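Local coordinates for protein subclass B3 metallo-beta-lactamase (PDB 7LUU) that probably hydrolyses beta-lactam antibiotics as a subclass B3 metallo-beta-lactamase, using a two-zinc active site with an unusual glutamate among its metal ligands, at residues 80-88 and 186-194; 131-141 and 170-178. All coordinates share one frame; numbering follows the deposited sequence.

Contact 1 (80-88 and 186-194); sequences LIDTGAGLV and RIGRASITA
Thr83 meets Ile187 with the two side chains at about a right angle, OG1 lying 3.4 Å from Ile187 CG1. Its methyl CG2 touches both Ile187 CG2 and Ala190 CB, each at 4.0 Å. The hydroxyl sits between its own backbone N and carbonyl carbon (chi1 72°), where it serves its own turn: it accepts from Ala85 N, which makes an ST turn, and donates to Gly86 O. Gly86 O takes a second bond from Thr83 N, so two donors grip it. Deeper in, Ile192 comes tip to tip with both Ile81 and Val88, its CD1 3.9 Å from Ile81 CD1 and 4.2 Å from Val88 CG2. Nearer the surface, Ala85 CB rests 3.4 Å from Gly188 CA. Gly188 belongs to the type II' turn from Ile187 to Ala190. Two hairpin ends, one from each beta sheet of the alpha-beta/beta-alpha fold, are thus packed together, with Phe117 and Leu119 of strand 115-119 adding to the apolar layer. Between the two segments there is one direct hydrogen bond, Arg189 N to Thr83 O (2.9 Å, 169° at the hydrogen), so apolar packing carries most of the join and this bond ties the turns at its outer end.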
loop_
_atom_site.group_PDB
_atom_site.type_symbol
_atom_site.label_atom_id
_atom_site.label_comp_id
_atom_site.label_asym_id
_atom_site.label_seq_id
_atom_site.Cartn_x
_atom_site.Cartn_y
_atom_site.Cartn_z
ATOM N N LEU A 80 0.156 2.251 -11.110
ATOM C CA LEU A 80 -0.571 3.249 -11.917
ATOM C C LEU A 80 -1.518 2.458 -12.807
ATOM O O LEU A 80 -1.095 1.502 -13.466
ATOM C CB LEU A 80 0.390 4.106 -12.771
ATOM C CG LEU A 80 -0.382 5.041 -13.668
ATOM C CD1 LEU A 80 -0.836 6.259 -12.790
ATOM C CD2 LEU A 80 0.625 5.494 -14.744
ATOM N N ILE A 81 -2.805 2.781 -12.741
ATOM C CA ILE A 81 -3.824 2.115 -13.570
ATOM C C ILE A 81 -4.405 3.136 -14.517
ATOM O O ILE A 81 -4.916 4.174 -14.072
ATOM C CB ILE A 81 -4.956 1.513 -12.706
ATOM C CG1 ILE A 81 -4.358 0.583 -11.643
ATOM C CG2 ILE A 81 -6.038 0.794 -13.604
ATOM C CD1 ILE A 81 -5.407 0.199 -10.601
ATOM N N ASP A 82 -4.365 2.841 -15.812
ATOM C CA ASP A 82 -5.013 3.672 -16.819
ATOM C C ASP A 82 -6.418 3.121 -17.069
ATOM O O ASP A 82 -6.589 2.110 -17.752
ATOM C CB ASP A 82 -4.166 3.714 -18.084
ATOM C CG ASP A 82 -4.853 4.442 -19.213
ATOM O OD1 ASP A 82 -5.914 5.040 -18.934
ATOM O OD2 ASP A 82 -4.352 4.304 -20.391
ATOM N N THR A 83 -7.451 3.830 -16.582
ATOM C CA THR A 83 -8.793 3.254 -16.579
ATOM C C THR A 83 -9.584 3.561 -17.848
ATOM O O THR A 83 -10.674 3.016 -18.024
ATOM C CB THR A 83 -9.602 3.788 -15.403
ATOM O OG1 THR A 83 -9.916 5.167 -15.703
ATOM C CG2 THR A 83 -8.768 3.779 -14.065
ATOM N N GLY A 84 -9.075 4.433 -18.693
ATOM C CA GLY A 84 -9.802 4.930 -19.845
ATOM C C GLY A 84 -10.574 6.202 -19.563
ATOM O O GLY A 84 -10.977 6.892 -20.512
ATOM N N ALA A 85 -10.749 6.550 -18.291
ATOM C CA ALA A 85 -11.413 7.770 -17.831
ATOM C C ALA A 85 -10.625 8.405 -16.694
ATOM O O ALA A 85 -11.172 9.014 -15.773
ATOM C CB ALA A 85 -12.829 7.495 -17.367
ATOM N N GLY A 86 -9.312 8.332 -16.794
ATOM C CA GLY A 86 -8.449 8.872 -15.770
ATOM C C GLY A 86 -7.537 7.794 -15.230
ATOM O O GLY A 86 -7.708 6.600 -15.494
ATOM N N LEU A 87 -6.585 8.245 -14.435
ATOM C CA LEU A 87 -5.541 7.352 -13.917
ATOM C C LEU A 87 -5.756 7.168 -12.428
ATOM O O LEU A 87 -6.264 8.063 -11.732
ATOM C CB LEU A 87 -4.132 7.911 -14.180
ATOM C CG LEU A 87 -3.907 8.336 -15.660
ATOM C CD1 LEU A 87 -2.577 9.031 -15.754
ATOM C CD2 LEU A 87 -3.891 7.117 -16.596
ATOM N N VAL A 88 -5.309 6.019 -11.930
ATOM C CA VAL A 88 -5.342 5.752 -10.479
ATOM C C VAL A 88 -3.933 5.368 -10.033
ATOM O O VAL A 88 -3.314 4.480 -10.637
ATOM C CB VAL A 88 -6.290 4.565 -10.180
ATOM C CG1 VAL A 88 -6.263 4.251 -8.740
ATOM C CG2 VAL A 88 -7.732 4.920 -10.580
ATOM N N ARG A 186 -15.589 2.227 -9.236
ATOM C CA ARG A 186 -15.711 2.010 -10.676
ATOM C C ARG A 186 -15.333 3.306 -11.365
ATOM O O ARG A 186 -15.835 4.361 -11.002
ATOM C CB ARG A 186 -17.111 1.544 -11.039
ATOM C CG ARG A 186 -17.228 0.030 -10.684
ATOM C CD ARG A 186 -18.517 -0.569 -11.094
ATOM N NE ARG A 186 -19.011 -1.476 -10.055
ATOM C CZ ARG A 186 -18.631 -2.742 -9.979
ATOM N NH1 ARG A 186 -19.111 -3.543 -9.023
ATOM N NH2 ARG A 186 -17.758 -3.210 -10.858
ATOM N N ILE A 187 -14.365 3.224 -12.278
ATOM C CA ILE A 187 -13.904 4.410 -12.996
ATOM C C ILE A 187 -13.466 3.973 -14.386
ATOM O O ILE A 187 -12.734 2.979 -14.527
ATOM C CB ILE A 187 -12.782 5.105 -12.229
ATOM C CG1 ILE A 187 -12.067 6.066 -13.188
ATOM C CG2 ILE A 187 -11.846 4.107 -11.577
ATOM C CD1 ILE A 187 -11.148 7.056 -12.432
ATOM N N GLY A 188 -14.005 4.640 -15.395
ATOM C CA GLY A 188 -13.675 4.246 -16.755
ATOM C C GLY A 188 -14.139 2.816 -16.933
ATOM O O GLY A 188 -15.276 2.461 -16.573
ATOM N N ARG A 189 -13.285 1.986 -17.502
ATOM C CA ARG A 189 -13.696 0.606 -17.687
ATOM C C ARG A 189 -13.215 -0.283 -16.566
ATOM O O ARG A 189 -13.487 -1.494 -16.626
ATOM C CB ARG A 189 -13.199 0.048 -19.033
ATOM C CG ARG A 189 -11.703 0.004 -19.155
ATOM C CD ARG A 189 -11.261 -0.872 -20.340
ATOM N NE ARG A 189 -11.863 -0.487 -21.615
ATOM C CZ ARG A 189 -12.717 -1.252 -22.297
ATOM N NH1 ARG A 189 -13.219 -0.834 -23.457
ATOM N NH2 ARG A 189 -13.077 -2.441 -21.820
ATOM N N ALA A 190 -12.544 0.283 -15.535
ATOM C CA ALA A 190 -11.910 -0.452 -14.448
ATOM C C ALA A 190 -12.827 -0.547 -13.231
ATOM O O ALA A 190 -13.693 0.305 -13.027
ATOM C CB ALA A 190 -10.610 0.215 -14.013
ATOM N N SER A 191 -12.649 -1.619 -12.460
ATOM C CA SER A 191 -13.427 -1.893 -11.247
ATOM C C SER A 191 -12.419 -2.323 -10.207
ATOM O O SER A 191 -11.815 -3.396 -10.337
ATOM C CB SER A 191 -14.463 -2.989 -11.431
ATOM O OG SER A 191 -15.399 -2.524 -12.392
ATOM N N ILE A 192 -12.232 -1.518 -9.168
ATOM C CA ILE A 192 -11.209 -1.830 -8.166
ATOM C C ILE A 192 -11.901 -2.160 -6.846
ATOM O O ILE A 192 -12.625 -1.324 -6.298
ATOM C CB ILE A 192 -10.266 -0.632 -7.997
ATOM C CG1 ILE A 192 -9.631 -0.309 -9.393
ATOM C CG2 ILE A 192 -9.173 -0.974 -6.980
ATOM C CD1 ILE A 192 -9.048 1.144 -9.448
ATOM N N THR A 193 -11.606 -3.310 -6.267
ATOM C CA THR A 193 -12.264 -3.670 -5.017
ATOM C C THR A 193 -11.337 -3.425 -3.837
ATOM O O THR A 193 -10.155 -3.765 -3.885
ATOM C CB THR A 193 -12.727 -5.128 -5.011
ATOM O OG1 THR A 193 -13.655 -5.330 -6.098
ATOM C CG2 THR A 193 -13.403 -5.470 -3.690
ATOM N N ALA A 194 -11.884 -2.826 -2.764
ATOM C CA ALA A 194 -11.132 -2.615 -1.505
ATOM C C ALA A 194 -11.310 -3.840 -0.604
ATOM O O ALA A 194 -12.440 -4.337 -0.438
ATOM C CB ALA A 194 -11.695 -1.356 -0.798
#

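Contact 2 (131-141 and 170-178); sequences IAALARDTGAT and WPAVSRLRV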
loop_
_atom_site.group_PDB
_atom_site.type_symbol
_atom_site.label_atom_id
_atom_site.label_comp_id
_atom_site.label_asym_id
_atom_site.label_seq_id
_atom_site.Cartn_x
_atom_site.Cartn_y
_atom_site.Cartn_z
ATOM N N ILE A 131 1.833 10.992 -0.509
ATOM C CA ILE A 131 0.466 11.091 -1.040
ATOM C C ILE A 131 -0.066 12.522 -1.015
ATOM O O ILE A 131 -0.696 12.967 -1.971
ATOM C CB ILE A 131 -0.438 10.131 -0.251
ATOM C CG1 ILE A 131 -0.160 8.681 -0.672
ATOM C CG2 ILE A 131 -1.896 10.443 -0.521
ATOM C CD1 ILE A 131 -1.113 7.659 0.087
ATOM N N ALA A 132 0.135 13.256 0.078
ATOM C CA ALA A 132 -0.338 14.633 0.107
ATOM C C ALA A 132 0.229 15.455 -1.023
ATOM O O ALA A 132 -0.499 16.241 -1.658
ATOM C CB ALA A 132 0.015 15.273 1.454
ATOM N N ALA A 133 1.537 15.322 -1.288
ATOM C CA ALA A 133 2.127 16.075 -2.382
ATOM C C ALA A 133 1.497 15.657 -3.701
ATOM O O ALA A 133 1.273 16.499 -4.588
ATOM C CB ALA A 133 3.645 15.864 -2.411
ATOM N N LEU A 134 1.335 14.351 -3.895
ATOM C CA LEU A 134 0.760 13.846 -5.161
ATOM C C LEU A 134 -0.673 14.341 -5.336
ATOM O O LEU A 134 -1.073 14.757 -6.430
ATOM C CB LEU A 134 0.772 12.293 -5.207
ATOM C CG LEU A 134 2.186 11.707 -5.236
ATOM C CD1 LEU A 134 2.121 10.228 -4.880
ATOM C CD2 LEU A 134 2.773 11.973 -6.636
ATOM N N ALA A 135 -1.452 14.345 -4.247
ATOM C CA ALA A 135 -2.808 14.847 -4.330
ATOM C C ALA A 135 -2.811 16.338 -4.657
ATOM O O ALA A 135 -3.653 16.797 -5.445
ATOM C CB ALA A 135 -3.583 14.551 -3.028
ATOM N N ARG A 136 -1.920 17.093 -4.015
ATOM C CA ARG A 136 -1.814 18.526 -4.293
ATOM C C ARG A 136 -1.547 18.758 -5.768
ATOM O O ARG A 136 -2.214 19.587 -6.427
ATOM C CB ARG A 136 -0.702 19.144 -3.440
ATOM C CG ARG A 136 -0.381 20.651 -3.812
ATOM C CD ARG A 136 0.865 21.121 -3.088
ATOM N NE ARG A 136 2.013 20.331 -3.491
ATOM C CZ ARG A 136 3.199 20.348 -2.869
ATOM N NH1 ARG A 136 4.190 19.536 -3.249
ATOM N NH2 ARG A 136 3.347 21.089 -1.798
ATOM N N ASP A 137 -0.580 18.036 -6.315
ATOM C CA ASP A 137 -0.094 18.362 -7.654
ATOM C C ASP A 137 -1.049 17.881 -8.742
ATOM O O ASP A 137 -1.100 18.481 -9.837
ATOM C CB ASP A 137 1.290 17.730 -7.869
ATOM C CG ASP A 137 2.462 18.544 -7.194
ATOM O OD1 ASP A 137 2.228 19.479 -6.397
ATOM O OD2 ASP A 137 3.649 18.259 -7.545
ATOM N N THR A 138 -1.825 16.860 -8.461
ATOM C CA THR A 138 -2.702 16.208 -9.455
ATOM C C THR A 138 -4.177 16.564 -9.327
ATOM O O THR A 138 -4.913 16.440 -10.325
ATOM C CB THR A 138 -2.663 14.687 -9.386
ATOM O OG1 THR A 138 -3.123 14.220 -8.117
ATOM C CG2 THR A 138 -1.244 14.123 -9.608
ATOM N N GLY A 139 -4.620 16.900 -8.131
ATOM C CA GLY A 139 -6.011 17.112 -7.805
ATOM C C GLY A 139 -6.751 15.842 -7.458
ATOM O O GLY A 139 -7.969 15.898 -7.207
ATOM N N ALA A 140 -6.030 14.737 -7.334
ATOM C CA ALA A 140 -6.648 13.458 -7.036
ATOM C C ALA A 140 -7.292 13.443 -5.639
ATOM O O ALA A 140 -6.807 14.068 -4.698
ATOM C CB ALA A 140 -5.608 12.307 -7.139
ATOM N N THR A 141 -8.287 12.553 -5.493
ATOM C CA THR A 141 -8.887 12.202 -4.226
ATOM C C THR A 141 -8.161 10.990 -3.668
ATOM O O THR A 141 -7.906 10.050 -4.412
ATOM C CB THR A 141 -10.369 11.864 -4.426
ATOM O OG1 THR A 141 -11.028 13.121 -4.688
ATOM C CG2 THR A 141 -10.991 11.294 -3.102
ATOM N N TRP A 170 4.272 13.012 9.506
ATOM C CA TRP A 170 4.535 13.042 8.077
ATOM C C TRP A 170 3.390 13.794 7.404
ATOM O O TRP A 170 2.403 14.128 8.092
ATOM C CB TRP A 170 4.709 11.615 7.510
ATOM C CG TRP A 170 3.712 10.576 8.011
ATOM C CD1 TRP A 170 2.554 10.191 7.382
ATOM C CD2 TRP A 170 3.826 9.823 9.202
ATOM N NE1 TRP A 170 1.946 9.193 8.139
ATOM C CE2 TRP A 170 2.694 9.005 9.288
ATOM C CE3 TRP A 170 4.797 9.809 10.264
ATOM C CZ2 TRP A 170 2.483 8.120 10.368
ATOM C CZ3 TRP A 170 4.590 8.901 11.348
ATOM C CH2 TRP A 170 3.426 8.091 11.383
ATOM N N PRO A 171 3.493 14.130 6.111
ATOM C CA PRO A 171 2.487 15.011 5.484
ATOM C C PRO A 171 1.063 14.483 5.661
ATOM O O PRO A 171 0.733 13.338 5.277
ATOM C CB PRO A 171 2.922 15.036 4.003
ATOM C CG PRO A 171 4.483 14.824 4.116
ATOM C CD PRO A 171 4.628 13.825 5.201
ATOM N N ALA A 172 0.178 15.337 6.167
ATOM C CA ALA A 172 -1.209 14.944 6.380
ATOM C C ALA A 172 -2.042 15.148 5.120
ATOM O O ALA A 172 -1.768 16.016 4.294
ATOM C CB ALA A 172 -1.844 15.724 7.536
ATOM N N VAL A 173 -3.089 14.337 4.991
ATOM C CA VAL A 173 -3.963 14.366 3.829
ATOM C C VAL A 173 -5.332 14.826 4.283
ATOM O O VAL A 173 -5.864 14.305 5.262
ATOM C CB VAL A 173 -4.102 12.939 3.231
ATOM C CG1 VAL A 173 -5.106 12.883 2.019
ATOM C CG2 VAL A 173 -2.789 12.387 2.831
ATOM N N SER A 174 -5.973 15.644 3.476
ATOM C CA SER A 174 -7.301 16.087 3.856
ATOM C C SER A 174 -8.380 15.609 2.902
ATOM O O SER A 174 -9.521 15.442 3.331
ATOM C CB SER A 174 -7.341 17.627 3.957
ATOM O OG SER A 174 -6.651 18.223 2.863
ATOM N N ARG A 175 -8.051 15.351 1.630
ATOM C CA ARG A 175 -9.072 15.147 0.585
ATOM C C ARG A 175 -9.244 13.638 0.463
ATOM O O ARG A 175 -8.530 13.008 -0.337
ATOM C CB ARG A 175 -8.636 15.733 -0.766
ATOM C CG ARG A 175 -9.676 15.605 -1.927
ATOM C CD ARG A 175 -9.089 15.994 -3.285
ATOM N NE ARG A 175 -8.589 17.373 -3.332
ATOM C CZ ARG A 175 -7.377 17.742 -3.772
ATOM N NH1 ARG A 175 -6.502 16.848 -4.257
ATOM N NH2 ARG A 175 -7.061 19.062 -3.762
ATOM N N LEU A 176 -10.227 13.074 1.213
ATOM C CA LEU A 176 -10.259 11.633 1.535
ATOM C C LEU A 176 -11.621 11.023 1.275
ATOM O O LEU A 176 -12.662 11.593 1.654
ATOM C CB LEU A 176 -9.961 11.363 2.994
ATOM C CG LEU A 176 -8.466 11.441 3.294
ATOM C CD1 LEU A 176 -8.238 11.800 4.717
ATOM C CD2 LEU A 176 -7.829 10.122 3.034
ATOM N N ARG A 177 -11.618 9.853 0.664
ATOM C CA ARG A 177 -12.800 9.065 0.420
ATOM C C ARG A 177 -12.573 7.762 1.139
ATOM O O ARG A 177 -11.524 7.146 0.944
ATOM C CB ARG A 177 -12.971 8.770 -1.070
ATOM C CG ARG A 177 -14.086 7.753 -1.365
ATOM C CD ARG A 177 -14.279 7.724 -2.879
ATOM N NE ARG A 177 -15.174 6.679 -3.319
ATOM C CZ ARG A 177 -15.775 6.697 -4.511
ATOM N NH1 ARG A 177 -16.592 5.715 -4.875
ATOM N NH2 ARG A 177 -15.560 7.725 -5.333
ATOM N N VAL A 178 -13.520 7.358 1.985
ATOM C CA VAL A 178 -13.398 6.088 2.712
ATOM C C VAL A 178 -14.107 4.982 1.932
ATOM O O VAL A 178 -15.272 5.139 1.531
ATOM C CB VAL A 178 -14.002 6.213 4.110
ATOM C CG1 VAL A 178 -14.123 4.869 4.810
ATOM C CG2 VAL A 178 -13.145 7.156 4.932
HETATM O O HOH W 1 0.877 12.312 2.636
HETATM O O HOH W 2 -5.073 19.905 -5.913
#
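Helix 131-138 passes the loop 170-175 closest where Ala132 and Val173 have their CA atoms 5.2 Å apart. Beyond the helix, Gly139 takes positive phi (85°), turning the chain toward Thr141, whose CA lies 5.6 Å from Arg175 CA. At the first crossing the small CB of Ala132 lets the backbone in: it lies 3.4 Å from Ala172 O and also touches Pro171 CB. Val173 puts CG2 against Ile131 CG2 at 4.0 Å, and one water bridges Ala132 N to Pro171 O. Arg175 dominates the other end. Its CG is anti to the backbone N (chi1 -178°) and the chain bends at chi3, bringing NH1 to the end of the helix. There NH1 donates to Ala140 O at 2.8 Å and to Ala135 O at 3.1 Å; both oxygens lie in the guanidinium plane, although NH1 stands above each carbonyl plane. Gly139 N reaches Ala135 O from the opposite face. NH2 extends the grip to Arg136 O through a second water. The positive group would probably suit the helix dipole's negative end. Thr141 OG1 lies beside the arginine's aliphatic shaft, 3.7 Å from Arg175 CD; the Thr141 and Arg177 side chains cross at about a right angle, Thr141 CG2 3.8 Å from Arg177 CB. Val142 of strand 141-144 touches Ile131, Ala135 and Val173, while helix 98-107 packs against Leu134 and Leu152 of helix 146-154 against Leu176 of edge strand 176-178.

Contact 1 is a buried join between the two sheets, whereas contact 2 is partly buried and lies where a helix rests on one of them. The sheet containing strands 79-82 and 87-90 also ends in strand 176-178, so both contacts reach it, and strand 184-187 of contact 1 follows 176-178 in the chain. Contact 2 is nested within the loop that contact 1 closes; their centres are about 18 Å apart and they do not touch. Branched aliphatic side chains do most of the work between the sheets, while the helix depends more on an arginine and waters at its carbonyls. Contact 2 is nearer the zinc site, with Ile131 about 6 Å from His127, side chain to side chain.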